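Local coordinates for CRISPR-associated protein, Cse2 family (Thermobifida fusca, PDB 4H79) that probably binds nucleic acid as the CasB (Cse2) subunit of the type I-E CRISPR surveillance complex Cascade, at residues E116-L121 / R152-L157; V136-A141 / K145-R150; R26-G31 / I90-Y95. All blocks are in the same frame, centred on the assembly; numbering follows the deposited sequence.

Contact 1. Residues E116-L121 / R152-L157; sequences EAVRRL and REIVTL
Leu121 overlaps Leu157 at about a right angle, its two methyls touching different parts of the partner: CD1 lies 3.9 Å from Leu157 CB, while CD2 rests 3.6 Å from Leu157 O. In the all-helical Cse2 fold this brings the end of helix 114-119, and the turn after it, against helix 144-160. Three residues earlier, Val118 meets Ile154, again with side chains crossing at about a right angle. Here the touch is between single branches, since Val118 CG2 and Ile154 CG2 stand 3.6 Å apart. The first torsion of Val118 (chi1 166°) sets CG1 opposite the backbone N, which leaves CG2, lying beside that nitrogen, to face the isoleucine. The two pairs follow in the same order along both segments, and the CA atoms of Val118 and Ile154 are 7.6 Å apart, those of Leu121 and Leu157 7.7 Å. The contact is purely apolar in its side chains and modest in area, 174 Å² in all. Helix 129-138 lies against both partners: Leu131 touches Leu121 and Leu157, Phe135 touches Val118, and Val138 touches Ile154. On its other side helix 144-160 turns Val155 away toward Leu94 and His98 of helix 80-99. The turn that presents Leu121 is held by its own backbone, where Leu121 N donates to Val118 O at 3.0 Å, tying Leu121, in the turn, back to Val118 of helix 114-119.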
ATOM      1  N   GLU A 116      -5.912 -10.271   5.289  1.00 23.64           N
ATOM      2  CA  GLU A 116      -5.907 -10.453   6.760  1.00 23.55           C
ATOM      3  C   GLU A 116      -6.345  -9.164   7.462  1.00 19.90           C
ATOM      4  O   GLU A 116      -7.108  -9.218   8.434  1.00 24.24           O
ATOM      5  CB  GLU A 116      -4.526 -10.813   7.294  1.00 26.09           C
ATOM      6  CG  GLU A 116      -4.063 -12.200   6.838  1.00 30.53           C
ATOM      7  CD  GLU A 116      -3.290 -12.183   5.467  1.00 39.31           C
ATOM      8  OE1 GLU A 116      -3.495 -11.312   4.542  1.00 35.00           O
ATOM      9  OE2 GLU A 116      -2.459 -13.087   5.311  1.00 47.72           O
ATOM     10  N   ALA A 117      -5.823  -8.021   7.014  1.00 19.93           N
ATOM     11  CA  ALA A 117      -6.174  -6.722   7.646  1.00 23.71           C
ATOM     12  C   ALA A 117      -7.634  -6.439   7.481  1.00 21.83           C
ATOM     13  O   ALA A 117      -8.347  -6.027   8.450  1.00 18.99           O
ATOM     14  CB  ALA A 117      -5.324  -5.577   7.033  1.00 19.67           C
ATOM     15  N   VAL A 118      -8.123  -6.607   6.266  1.00 19.91           N
ATOM     16  CA  VAL A 118      -9.572  -6.298   6.010  1.00 19.23           C
ATOM     17  C   VAL A 118     -10.499  -7.225   6.866  1.00 20.44           C
ATOM     18  O   VAL A 118     -11.532  -6.807   7.389  1.00 22.16           O
ATOM     19  CB  VAL A 118      -9.888  -6.448   4.484  1.00 22.24           C
ATOM     20  CG1 VAL A 118     -11.414  -6.476   4.243  1.00 21.56           C
ATOM     21  CG2 VAL A 118      -9.220  -5.285   3.723  1.00 23.97           C
ATOM     22  N   ARG A 119     -10.124  -8.480   6.999  1.00 18.93           N
ATOM     23  CA  ARG A 119     -10.940  -9.444   7.780  1.00 21.18           C
ATOM     24  C   ARG A 119     -11.110  -8.968   9.265  1.00 19.90           C
ATOM     25  O   ARG A 119     -12.156  -9.201   9.865  1.00 21.66           O
ATOM     26  CB  ARG A 119     -10.299 -10.842   7.750  1.00 23.23           C
ATOM     27  CG  ARG A 119     -11.220 -11.900   8.414  1.00 24.75           C
ATOM     28  CD  ARG A 119     -12.511 -11.993   7.597  1.00 27.32           C
ATOM     29  NE  ARG A 119     -13.619 -12.767   8.219  1.00 39.98           N
ATOM     30  CZ  ARG A 119     -13.861 -14.079   8.068  1.00 45.09           C
ATOM     31  NH1 ARG A 119     -13.064 -14.837   7.344  1.00 38.09           N
ATOM     32  NH2 ARG A 119     -14.914 -14.654   8.670  1.00 42.09           N
ATOM     33  N   ARG A 120     -10.124  -8.232   9.803  1.00 19.46           N
ATOM     34  CA  ARG A 120     -10.181  -7.711  11.221  1.00 21.60           C
ATOM     35  C   ARG A 120     -11.257  -6.668  11.375  1.00 20.53           C
ATOM     36  O   ARG A 120     -11.672  -6.351  12.473  1.00 20.92           O
ATOM     37  CB  ARG A 120      -8.822  -7.100  11.680  1.00 26.17           C
ATOM     38  CG  ARG A 120      -7.647  -8.084  11.708  1.00 28.31           C
ATOM     39  CD  ARG A 120      -8.058  -9.373  12.306  1.00 34.35           C
ATOM     40  NE  ARG A 120      -6.858 -10.210  12.447  1.00 49.71           N
ATOM     41  CZ  ARG A 120      -6.122 -10.275  13.547  1.00 40.29           C
ATOM     42  NH1 ARG A 120      -6.475  -9.598  14.627  1.00 31.74           N
ATOM     43  NH2 ARG A 120      -5.066 -11.059  13.582  1.00 41.88           N
ATOM     44  N   LEU A 121     -11.681  -6.093  10.265  1.00 19.08           N
ATOM     45  CA  LEU A 121     -12.792  -5.089  10.292  1.00 21.45           C
ATOM     46  C   LEU A 121     -14.132  -5.702  10.644  1.00 23.33           C
ATOM     47  O   LEU A 121     -15.074  -5.002  10.941  1.00 23.77           O
ATOM     48  CB  LEU A 121     -12.923  -4.370   8.930  1.00 22.39           C
ATOM     49  CG  LEU A 121     -11.744  -3.481   8.520  1.00 19.58           C
ATOM     50  CD1 LEU A 121     -11.913  -2.975   7.060  1.00 19.29           C
ATOM     51  CD2 LEU A 121     -11.599  -2.289   9.467  1.00 18.60           C
ATOM     52  N   ARG A 152      -7.788   3.197  -1.412  1.00 19.73           N
ATOM     53  CA  ARG A 152      -7.890   4.326  -0.462  1.00 25.56           C
ATOM     54  C   ARG A 152      -9.124   4.148   0.477  1.00 20.82           C
ATOM     55  O   ARG A 152      -9.065   4.408   1.696  1.00 22.79           O
ATOM     56  CB  ARG A 152      -7.944   5.655  -1.257  1.00 24.63           C
ATOM     57  CG  ARG A 152      -8.102   6.854  -0.387  1.00 29.53           C
ATOM     58  CD  ARG A 152      -8.330   8.187  -1.166  1.00 40.78           C
ATOM     59  NE  ARG A 152      -8.065   9.286  -0.208  1.00 60.24           N
ATOM     60  CZ  ARG A 152      -8.725   9.540   0.936  1.00 63.98           C
ATOM     61  NH1 ARG A 152      -8.346  10.569   1.735  1.00 58.83           N
ATOM     62  NH2 ARG A 152      -9.768   8.794   1.297  1.00 90.30           N
ATOM     63  N   GLU A 153     -10.240   3.719  -0.089  1.00 23.14           N
ATOM     64  CA  GLU A 153     -11.469   3.515   0.724  1.00 25.62           C
ATOM     65  C   GLU A 153     -11.219   2.453   1.797  1.00 26.71           C
ATOM     66  O   GLU A 153     -11.667   2.579   2.926  1.00 26.25           O
ATOM     67  CB  GLU A 153     -12.684   3.089  -0.141  1.00 27.36           C
ATOM     68  CG  GLU A 153     -13.071   4.137  -1.199  1.00 37.03           C
ATOM     69  CD  GLU A 153     -14.147   3.635  -2.196  1.00 64.24           C
ATOM     70  OE1 GLU A 153     -14.566   2.432  -2.127  1.00 69.24           O
ATOM     71  OE2 GLU A 153     -14.598   4.432  -3.068  1.00 67.42           O
ATOM     72  N   ILE A 154     -10.501   1.390   1.426  1.00 22.91           N
ATOM     73  CA  ILE A 154     -10.201   0.285   2.355  1.00 21.76           C
ATOM     74  C   ILE A 154      -9.231   0.771   3.434  1.00 21.11           C
ATOM     75  O   ILE A 154      -9.425   0.516   4.617  1.00 20.22           O
ATOM     76  CB  ILE A 154      -9.557  -0.913   1.618  1.00 22.05           C
ATOM     77  CG1 ILE A 154     -10.567  -1.573   0.584  1.00 25.23           C
ATOM     78  CG2 ILE A 154      -9.055  -1.907   2.637  1.00 21.38           C
ATOM     79  CD1 ILE A 154     -11.784  -2.183   1.265  1.00 26.46           C
ATOM     80  N   VAL A 155      -8.180   1.479   3.047  1.00 20.35           N
ATOM     81  CA  VAL A 155      -7.162   1.923   4.020  1.00 20.30           C
ATOM     82  C   VAL A 155      -7.787   2.929   5.008  1.00 17.94           C
ATOM     83  O   VAL A 155      -7.443   2.959   6.171  1.00 21.79           O
ATOM     84  CB  VAL A 155      -5.980   2.636   3.233  1.00 23.27           C
ATOM     85  CG1 VAL A 155      -5.081   3.455   4.115  1.00 24.37           C
ATOM     86  CG2 VAL A 155      -5.161   1.595   2.462  1.00 18.89           C
ATOM     87  N   THR A 156      -8.724   3.748   4.534  1.00 19.03           N
ATOM     88  CA  THR A 156      -9.430   4.661   5.434  1.00 22.78           C
ATOM     89  C   THR A 156     -10.103   3.851   6.581  1.00 21.74           C
ATOM     90  O   THR A 156     -10.113   4.275   7.766  1.00 19.70           O
ATOM     91  CB  THR A 156     -10.445   5.493   4.643  1.00 30.41           C
ATOM     92  OG1 THR A 156      -9.724   6.312   3.705  1.00 33.07           O
ATOM     93  CG2 THR A 156     -11.140   6.439   5.523  1.00 38.14           C
ATOM     94  N   LEU A 157     -10.721   2.723   6.198  1.00 19.95           N
ATOM     95  CA  LEU A 157     -11.418   1.874   7.189  1.00 23.92           C
ATOM     96  C   LEU A 157     -10.392   1.205   8.104  1.00 22.09           C
ATOM     97  O   LEU A 157     -10.576   1.144   9.304  1.00 19.70           O
ATOM     98  CB  LEU A 157     -12.322   0.818   6.510  1.00 22.18           C
ATOM     99  CG  LEU A 157     -13.487   1.358   5.660  1.00 25.38           C
ATOM    100  CD1 LEU A 157     -14.139   0.170   4.931  1.00 25.09           C
ATOM    101  CD2 LEU A 157     -14.567   2.102   6.477  1.00 30.04           C
TER

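Contact 2. Residues V136-A141 / K145-R150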
ATOM      1  N   VAL A 136     -13.757  -7.418  -2.747  1.00 31.03           N
ATOM      2  CA  VAL A 136     -13.658  -8.241  -3.950  1.00 34.25           C
ATOM      3  C   VAL A 136     -13.499  -7.348  -5.178  1.00 31.67           C
ATOM      4  O   VAL A 136     -12.679  -7.641  -6.072  1.00 39.81           O
ATOM      5  CB  VAL A 136     -14.840  -9.260  -4.079  1.00 33.35           C
ATOM      6  CG1 VAL A 136     -14.928  -9.847  -5.506  1.00 36.36           C
ATOM      7  CG2 VAL A 136     -14.689 -10.392  -3.021  1.00 30.17           C
ATOM      8  N   GLN A 137     -14.217  -6.232  -5.179  1.00 33.09           N
ATOM      9  CA  GLN A 137     -14.208  -5.321  -6.323  1.00 37.15           C
ATOM     10  C   GLN A 137     -12.865  -4.597  -6.491  1.00 37.82           C
ATOM     11  O   GLN A 137     -12.501  -4.213  -7.631  1.00 36.70           O
ATOM     12  CB  GLN A 137     -15.397  -4.348  -6.279  1.00 40.22           C
ATOM     13  CG  GLN A 137     -16.700  -4.979  -6.844  1.00 52.17           C
ATOM     14  CD  GLN A 137     -16.506  -5.772  -8.184  1.00 60.85           C
ATOM     15  OE1 GLN A 137     -16.450  -5.183  -9.281  1.00 67.69           O
ATOM     16  NE2 GLN A 137     -16.427  -7.120  -8.094  1.00 53.54           N
ATOM     17  N   VAL A 138     -12.108  -4.444  -5.399  1.00 32.01           N
ATOM     18  CA  VAL A 138     -10.805  -3.794  -5.470  1.00 30.09           C
ATOM     19  C   VAL A 138      -9.909  -4.492  -6.531  1.00 34.07           C
ATOM     20  O   VAL A 138      -9.275  -3.823  -7.374  1.00 35.11           O
ATOM     21  CB  VAL A 138     -10.059  -3.782  -4.129  1.00 26.17           C
ATOM     22  CG1 VAL A 138      -8.654  -3.131  -4.317  1.00 28.92           C
ATOM     23  CG2 VAL A 138     -10.839  -3.051  -2.974  1.00 27.68           C
ATOM     24  N   GLY A 139      -9.880  -5.828  -6.514  1.00 32.91           N
ATOM     25  CA  GLY A 139      -8.973  -6.576  -7.373  1.00 40.28           C
ATOM     26  C   GLY A 139      -9.395  -6.607  -8.806  1.00 35.71           C
ATOM     27  O   GLY A 139      -8.631  -7.031  -9.635  1.00 40.32           O
ATOM     28  N   HIS A 140     -10.618  -6.156  -9.082  1.00 32.78           N
ATOM     29  CA  HIS A 140     -11.123  -6.121 -10.452  1.00 36.71           C
ATOM     30  C   HIS A 140     -11.034  -4.743 -11.129  1.00 39.09           C
ATOM     31  O   HIS A 140     -11.521  -4.573 -12.256  1.00 35.55           O
ATOM     32  CB  HIS A 140     -12.539  -6.723 -10.509  1.00 43.91           C
ATOM     33  CG  HIS A 140     -12.558  -8.247 -10.391  1.00 42.26           C
ATOM     34  ND1 HIS A 140     -13.078  -8.886  -9.324  1.00 51.89           N
ATOM     35  CD2 HIS A 140     -12.071  -9.247 -11.247  1.00 40.34           C
ATOM     36  CE1 HIS A 140     -12.942 -10.219  -9.483  1.00 47.15           C
ATOM     37  NE2 HIS A 140     -12.343 -10.442 -10.666  1.00 43.23           N
ATOM     38  N   ALA A 141     -10.384  -3.766 -10.477  1.00 35.67           N
ATOM     39  CA  ALA A 141     -10.097  -2.427 -11.097  1.00 35.81           C
ATOM     40  C   ALA A 141      -9.401  -2.579 -12.438  1.00 36.96           C
ATOM     41  O   ALA A 141      -8.428  -3.338 -12.555  1.00 35.37           O
ATOM     42  CB  ALA A 141      -9.235  -1.522 -10.151  1.00 32.99           C
ATOM     43  N   LYS A 145      -5.447   3.990 -11.618  1.00 32.47           N
ATOM     44  CA  LYS A 145      -6.234   5.058 -10.951  1.00 36.64           C
ATOM     45  C   LYS A 145      -7.428   4.482 -10.143  1.00 36.07           C
ATOM     46  O   LYS A 145      -7.694   4.913  -9.010  1.00 37.95           O
ATOM     47  CB  LYS A 145      -6.703   6.091 -11.977  1.00 43.27           C
ATOM     48  CG  LYS A 145      -7.677   7.120 -11.430  1.00 45.00           C
ATOM     49  CD  LYS A 145      -7.448   8.473 -12.103  1.00 56.52           C
ATOM     50  CE  LYS A 145      -8.753   8.990 -12.676  1.00 63.69           C
ATOM     51  NZ  LYS A 145      -8.962  10.450 -12.494  1.00 68.82           N
ATOM     52  N   ALA A 146      -8.169   3.542 -10.728  1.00 31.02           N
ATOM     53  CA  ALA A 146      -9.327   2.961 -10.055  1.00 30.52           C
ATOM     54  C   ALA A 146      -8.854   2.092  -8.905  1.00 31.54           C
ATOM     55  O   ALA A 146      -9.468   2.095  -7.832  1.00 29.38           O
ATOM     56  CB  ALA A 146     -10.190   2.148 -11.037  1.00 30.19           C
ATOM     57  N   LEU A 147      -7.759   1.356  -9.121  1.00 27.25           N
ATOM     58  CA  LEU A 147      -7.208   0.496  -8.109  1.00 28.14           C
ATOM     59  C   LEU A 147      -6.776   1.336  -6.885  1.00 28.56           C
ATOM     60  O   LEU A 147      -7.100   0.977  -5.739  1.00 25.70           O
ATOM     61  CB  LEU A 147      -6.001  -0.290  -8.639  1.00 27.59           C
ATOM     62  CG  LEU A 147      -5.251  -1.199  -7.645  1.00 27.16           C
ATOM     63  CD1 LEU A 147      -6.194  -2.218  -6.971  1.00 24.50           C
ATOM     64  CD2 LEU A 147      -4.075  -1.896  -8.395  1.00 27.73           C
ATOM     65  N   ALA A 148      -6.079   2.453  -7.138  1.00 24.86           N
ATOM     66  CA  ALA A 148      -5.665   3.348  -6.035  1.00 24.90           C
ATOM     67  C   ALA A 148      -6.871   3.913  -5.299  1.00 26.87           C
ATOM     68  O   ALA A 148      -6.824   4.001  -4.074  1.00 27.21           O
ATOM     69  CB  ALA A 148      -4.779   4.503  -6.564  1.00 25.09           C
ATOM     70  N   GLN A 149      -7.918   4.358  -6.034  1.00 26.06           N
ATOM     71  CA  GLN A 149      -9.139   4.967  -5.399  1.00 28.66           C
ATOM     72  C   GLN A 149      -9.831   3.909  -4.522  1.00 28.43           C
ATOM     73  O   GLN A 149     -10.283   4.217  -3.419  1.00 25.06           O
ATOM     74  CB  GLN A 149     -10.169   5.495  -6.416  1.00 33.09           C
ATOM     75  CG  GLN A 149      -9.688   6.762  -7.134  1.00 51.70           C
ATOM     76  CD  GLN A 149     -10.423   7.128  -8.433  1.00 60.16           C
ATOM     77  OE1 GLN A 149     -11.032   6.286  -9.082  1.00 72.93           O
ATOM     78  NE2 GLN A 149     -10.328   8.393  -8.827  1.00 76.22           N
ATOM     79  N   ARG A 150      -9.916   2.663  -5.040  1.00 24.85           N
ATOM     80  CA  ARG A 150     -10.587   1.568  -4.293  1.00 25.15           C
ATOM     81  C   ARG A 150      -9.764   1.213  -3.075  1.00 23.44           C
ATOM     82  O   ARG A 150     -10.321   0.984  -2.000  1.00 22.07           O
ATOM     83  CB  ARG A 150     -10.919   0.354  -5.158  1.00 23.45           C
ATOM     84  CG  ARG A 150     -12.043   0.701  -6.152  1.00 30.73           C
ATOM     85  CD  ARG A 150     -12.098  -0.367  -7.233  1.00 32.15           C
ATOM     86  NE  ARG A 150     -13.049   0.020  -8.276  1.00 44.43           N
ATOM     87  CZ  ARG A 150     -13.519  -0.811  -9.191  1.00 43.14           C
ATOM     88  NH1 ARG A 150     -13.132  -2.094  -9.187  1.00 36.53           N
ATOM     89  NH2 ARG A 150     -14.366  -0.363 -10.113  1.00 54.37           N
TER
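Gln137 contributes its backbone carbonyl rather than its side-chain amide: Arg150 NH1 reaches Gln137 O at 2.7 Å, with the oxygen at the edge of the guanidinium and near its plane. The N-H is poorly aimed, at 126°, so the bond is weak despite the short separation. The same oxygen also accepts from His140 N within the turning chain. Arg150 gets there with its chain extended from CG to NE, and its CD passes alongside the backbone of Gln137 and Val138. Val138 follows and splits its branches between two partners. Its CG1 meets Leu147 CD1 at 3.7 Å, the side chains crossing at about a right angle, whereas CG2 lies 4.0 Å from Arg150 CB as those two side chains slide past each other in opposite directions. The leucine methyl also sits 3.5 Å from Val138 O, the carbonyl that begins a type I turn and receives Ala141 N. Gly139 O, inside this turn, is bound by Arg187 of helix 180-195, and Trp190 of that helix touches Val138. At its end Ala141 points its methyl into helix 144-160, with CB 3.4 Å from Leu147 N and 3.9 Å from Ala146 CB. Here the backbones come very near, the CA atoms of Ala141 and Leu147 being 5.1 Å apart, a closeness that small side chains such as Ala141 and Ala146 permit. The pairing of Val138 with Arg150 and of Ala141 with Leu147 in reversed order is that of an alpha-alpha hairpin, closed by a short link between helices 129-138 and 144-160.

Contact 3. Residues R26-G31 / I90-Y95; sequences REIQEG and IALTLY
Two long helices of the Cse2 helical fold, 16-33 and 80-99, pack through this buried contact, where a polar pair lies next to an apolar one. Tyr95 brings its hydroxyl to the side of Gln29: OH lies 3.0 Å from Gln29 CB, a tight approach, and 3.1 Å from Gln29 OE1. That second pair is a weak hydrogen bond, and it is not settled, because Gln99 OE1 is also within reach of the hydroxyl. Gln29 OE1 sits near the plane of the tyrosine ring, at its edge, 3.6 Å from Tyr95 CE1, and the amide stands almost upright to the ring, the planes 79° apart. Gln29 has CG opposite its backbone N (chi1 179°) and stays extended beyond it, which lays the chain past the hydroxyl; its OE1 has a firmer partner in His108 N. Beside them Ile28 and Leu92 meet through their terminal methyls, CD1 to CD1 at 3.7 Å. Leu92, with chi1 at -97° well off a staggered position, swings its CD1 toward Ile28. A leucine in place of Tyr95 has no hydroxyl to set beside Gln29 and would probably leave Gln29 OE1 held mainly by His108 N and the ring of Tyr167 without its edge-to-face mate. Helix 37-49 also borders this contact, its Leu43 touching both Ile28 and Tyr95. On its face turned from helix 16-33, helix 80-99 packs against helices 144-160 and 167-176, which Leu94 meets at Leu151 and Leu170.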
ATOM      1  N   ARG A  26       9.546   2.944   6.390  1.00 21.00           N
ATOM      2  CA  ARG A  26      10.082   2.824   7.776  1.00 23.40           C
ATOM      3  C   ARG A  26      10.755   4.141   8.195  1.00 24.25           C
ATOM      4  O   ARG A  26      10.635   4.555   9.363  1.00 29.32           O
ATOM      5  CB  ARG A  26      11.136   1.706   7.931  1.00 25.18           C
ATOM      6  CG  ARG A  26      10.560   0.298   7.924  1.00 31.93           C
ATOM      7  CD  ARG A  26      11.773  -0.671   7.987  1.00 39.54           C
ATOM      8  NE  ARG A  26      11.406  -2.056   7.916  1.00 41.53           N
ATOM      9  CZ  ARG A  26      11.406  -2.852   8.984  1.00 61.87           C
ATOM     10  NH1 ARG A  26      11.733  -2.326  10.157  1.00 61.78           N
ATOM     11  NH2 ARG A  26      11.087  -4.156   8.899  1.00 56.67           N
ATOM     12  N   GLU A  27      11.517   4.748   7.266  1.00 26.21           N
ATOM     13  CA  GLU A  27      12.201   6.012   7.522  1.00 25.27           C
ATOM     14  C   GLU A  27      11.210   7.095   7.842  1.00 28.67           C
ATOM     15  O   GLU A  27      11.371   7.802   8.847  1.00 24.25           O
ATOM     16  CB  GLU A  27      13.109   6.451   6.329  1.00 23.10           C
ATOM     17  CG  GLU A  27      14.376   5.599   6.289  1.00 33.99           C
ATOM     18  CD  GLU A  27      14.998   5.598   4.895  1.00 37.86           C
ATOM     19  OE1 GLU A  27      14.465   6.327   4.011  1.00 31.37           O
ATOM     20  OE2 GLU A  27      16.009   4.886   4.678  1.00 36.56           O
ATOM     21  N   ILE A  28      10.195   7.261   6.987  1.00 23.28           N
ATOM     22  CA  ILE A  28       9.217   8.321   7.209  1.00 22.79           C
ATOM     23  C   ILE A  28       8.430   8.039   8.497  1.00 23.01           C
ATOM     24  O   ILE A  28       8.138   8.945   9.285  1.00 20.73           O
ATOM     25  CB  ILE A  28       8.256   8.402   6.031  1.00 26.34           C
ATOM     26  CG1 ILE A  28       9.029   8.834   4.748  1.00 25.30           C
ATOM     27  CG2 ILE A  28       7.186   9.436   6.319  1.00 30.34           C
ATOM     28  CD1 ILE A  28       8.165   8.755   3.459  1.00 30.08           C
ATOM     29  N   GLN A  29       8.091   6.767   8.698  1.00 20.41           N
ATOM     30  CA  GLN A  29       7.304   6.372   9.858  1.00 22.21           C
ATOM     31  C   GLN A  29       8.062   6.687  11.182  1.00 21.51           C
ATOM     32  O   GLN A  29       7.462   7.213  12.160  1.00 26.26           O
ATOM     33  CB  GLN A  29       7.009   4.841   9.806  1.00 26.60           C
ATOM     34  CG  GLN A  29       6.212   4.327  11.013  1.00 27.19           C
ATOM     35  CD  GLN A  29       5.599   2.956  10.676  1.00 28.32           C
ATOM     36  OE1 GLN A  29       4.406   2.873  10.505  1.00 23.74           O
ATOM     37  NE2 GLN A  29       6.426   1.885  10.574  1.00 21.85           N
ATOM     38  N   GLU A  30       9.356   6.369  11.227  1.00 21.00           N
ATOM     39  CA  GLU A  30      10.143   6.654  12.459  1.00 25.35           C
ATOM     40  C   GLU A  30      10.247   8.181  12.663  1.00 28.72           C
ATOM     41  O   GLU A  30      10.122   8.698  13.786  1.00 29.92           O
ATOM     42  CB  GLU A  30      11.534   5.987  12.276  1.00 28.77           C
ATOM     43  CG  GLU A  30      12.522   6.295  13.354  1.00 43.84           C
ATOM     44  CD  GLU A  30      12.099   5.717  14.702  1.00 62.88           C
ATOM     45  OE1 GLU A  30      11.037   5.009  14.795  1.00 57.60           O
ATOM     46  OE2 GLU A  30      12.843   5.970  15.655  1.00 58.34           O
ATOM     47  N   GLY A  31      10.452   8.921  11.567  1.00 28.12           N
ATOM     48  CA  GLY A  31      10.488  10.414  11.627  1.00 27.87           C
ATOM     49  C   GLY A  31       9.115  10.938  12.149  1.00 25.84           C
ATOM     50  O   GLY A  31       9.076  11.833  13.002  1.00 28.70           O
ATOM     51  N   ILE A  90       1.716   5.067  -5.323  1.00 24.29           N
ATOM     52  CA  ILE A  90       0.411   4.717  -4.703  1.00 24.48           C
ATOM     53  C   ILE A  90       0.605   4.203  -3.253  1.00 23.73           C
ATOM     54  O   ILE A  90      -0.138   4.608  -2.323  1.00 21.10           O
ATOM     55  CB  ILE A  90      -0.365   3.654  -5.553  1.00 25.88           C
ATOM     56  CG1 ILE A  90      -0.694   4.242  -6.934  1.00 28.54           C
ATOM     57  CG2 ILE A  90      -1.619   3.167  -4.814  1.00 18.60           C
ATOM     58  CD1 ILE A  90      -1.112   3.198  -7.988  1.00 27.89           C
ATOM     59  N   ALA A  91       1.583   3.291  -3.079  1.00 21.73           N
ATOM     60  CA  ALA A  91       1.795   2.727  -1.740  1.00 22.83           C
ATOM     61  C   ALA A  91       2.128   3.818  -0.727  1.00 19.90           C
ATOM     62  O   ALA A  91       1.597   3.793   0.416  1.00 22.34           O
ATOM     63  CB  ALA A  91       2.885   1.656  -1.760  1.00 20.85           C
ATOM     64  N   LEU A  92       3.070   4.709  -1.074  1.00 20.62           N
ATOM     65  CA  LEU A  92       3.467   5.810  -0.154  1.00 22.70           C
ATOM     66  C   LEU A  92       2.315   6.729   0.148  1.00 20.68           C
ATOM     67  O   LEU A  92       2.166   7.174   1.311  1.00 19.25           O
ATOM     68  CB  LEU A  92       4.604   6.654  -0.760  1.00 24.72           C
ATOM     69  CG  LEU A  92       6.017   6.276  -0.276  1.00 31.06           C
ATOM     70  CD1 LEU A  92       6.236   6.572   1.210  1.00 28.66           C
ATOM     71  CD2 LEU A  92       6.270   4.856  -0.493  1.00 28.71           C
ATOM     72  N   THR A  93       1.502   7.021  -0.883  1.00 22.59           N
ATOM     73  CA  THR A  93       0.304   7.950  -0.668  1.00 21.73           C
ATOM     74  C   THR A  93      -0.673   7.269   0.247  1.00 19.39           C
ATOM     75  O   THR A  93      -1.231   7.890   1.188  1.00 17.06           O
ATOM     76  CB  THR A  93      -0.369   8.220  -2.041  1.00 22.83           C
ATOM     77  OG1 THR A  93       0.619   8.874  -2.879  1.00 23.78           O
ATOM     78  CG2 THR A  93      -1.591   9.145  -1.880  1.00 24.82           C
ATOM     79  N   LEU A  94      -0.953   5.962  -0.001  1.00 18.86           N
ATOM     80  CA  LEU A  94      -1.862   5.220   0.907  1.00 16.08           C
ATOM     81  C   LEU A  94      -1.307   5.213   2.341  1.00 17.95           C
ATOM     82  O   LEU A  94      -2.049   5.417   3.323  1.00 19.91           O
ATOM     83  CB  LEU A  94      -2.092   3.748   0.430  1.00 19.28           C
ATOM     84  CG  LEU A  94      -2.875   3.633  -0.890  1.00 24.65           C
ATOM     85  CD1 LEU A  94      -2.851   2.207  -1.376  1.00 24.17           C
ATOM     86  CD2 LEU A  94      -4.353   4.105  -0.664  1.00 20.99           C
ATOM     87  N   TYR A  95      -0.023   4.923   2.490  1.00 19.84           N
ATOM     88  CA  TYR A  95       0.540   4.934   3.847  1.00 18.81           C
ATOM     89  C   TYR A  95       0.342   6.309   4.548  1.00 19.01           C
ATOM     90  O   TYR A  95       0.049   6.375   5.778  1.00 20.22           O
ATOM     91  CB  TYR A  95       2.086   4.568   3.796  1.00 19.11           C
ATOM     92  CG  TYR A  95       2.688   4.832   5.174  1.00 22.31           C
ATOM     93  CD1 TYR A  95       2.403   3.953   6.256  1.00 20.60           C
ATOM     94  CD2 TYR A  95       3.508   5.981   5.411  1.00 22.94           C
ATOM     95  CE1 TYR A  95       2.863   4.238   7.552  1.00 21.38           C
ATOM     96  CE2 TYR A  95       4.026   6.235   6.679  1.00 24.57           C
ATOM     97  CZ  TYR A  95       3.684   5.362   7.735  1.00 22.42           C
ATOM     98  OH  TYR A  95       4.176   5.594   9.008  1.00 22.41           O
TER

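From the N terminus, contact 3 is the first to close, joining helix 16-33 to helix 80-99 over a loop of 58 residues that includes helix 37-49. Helix 114-119 comes next, and contact 1 brings it to helix 144-160 across 30 residues. Contact 2 is nested inside that loop, where the chain doubles back between helices 129-138 and 144-160 with three residues between its segments. Helix 144-160 thus serves contacts 1 and 2, which touch through Ile154 CG1 and Val138 CG2. It also meets contact 3: Leu94 packs on Arg152 and Val155, and Ile90 on Ala148, linking the N-terminal helices to the later ones.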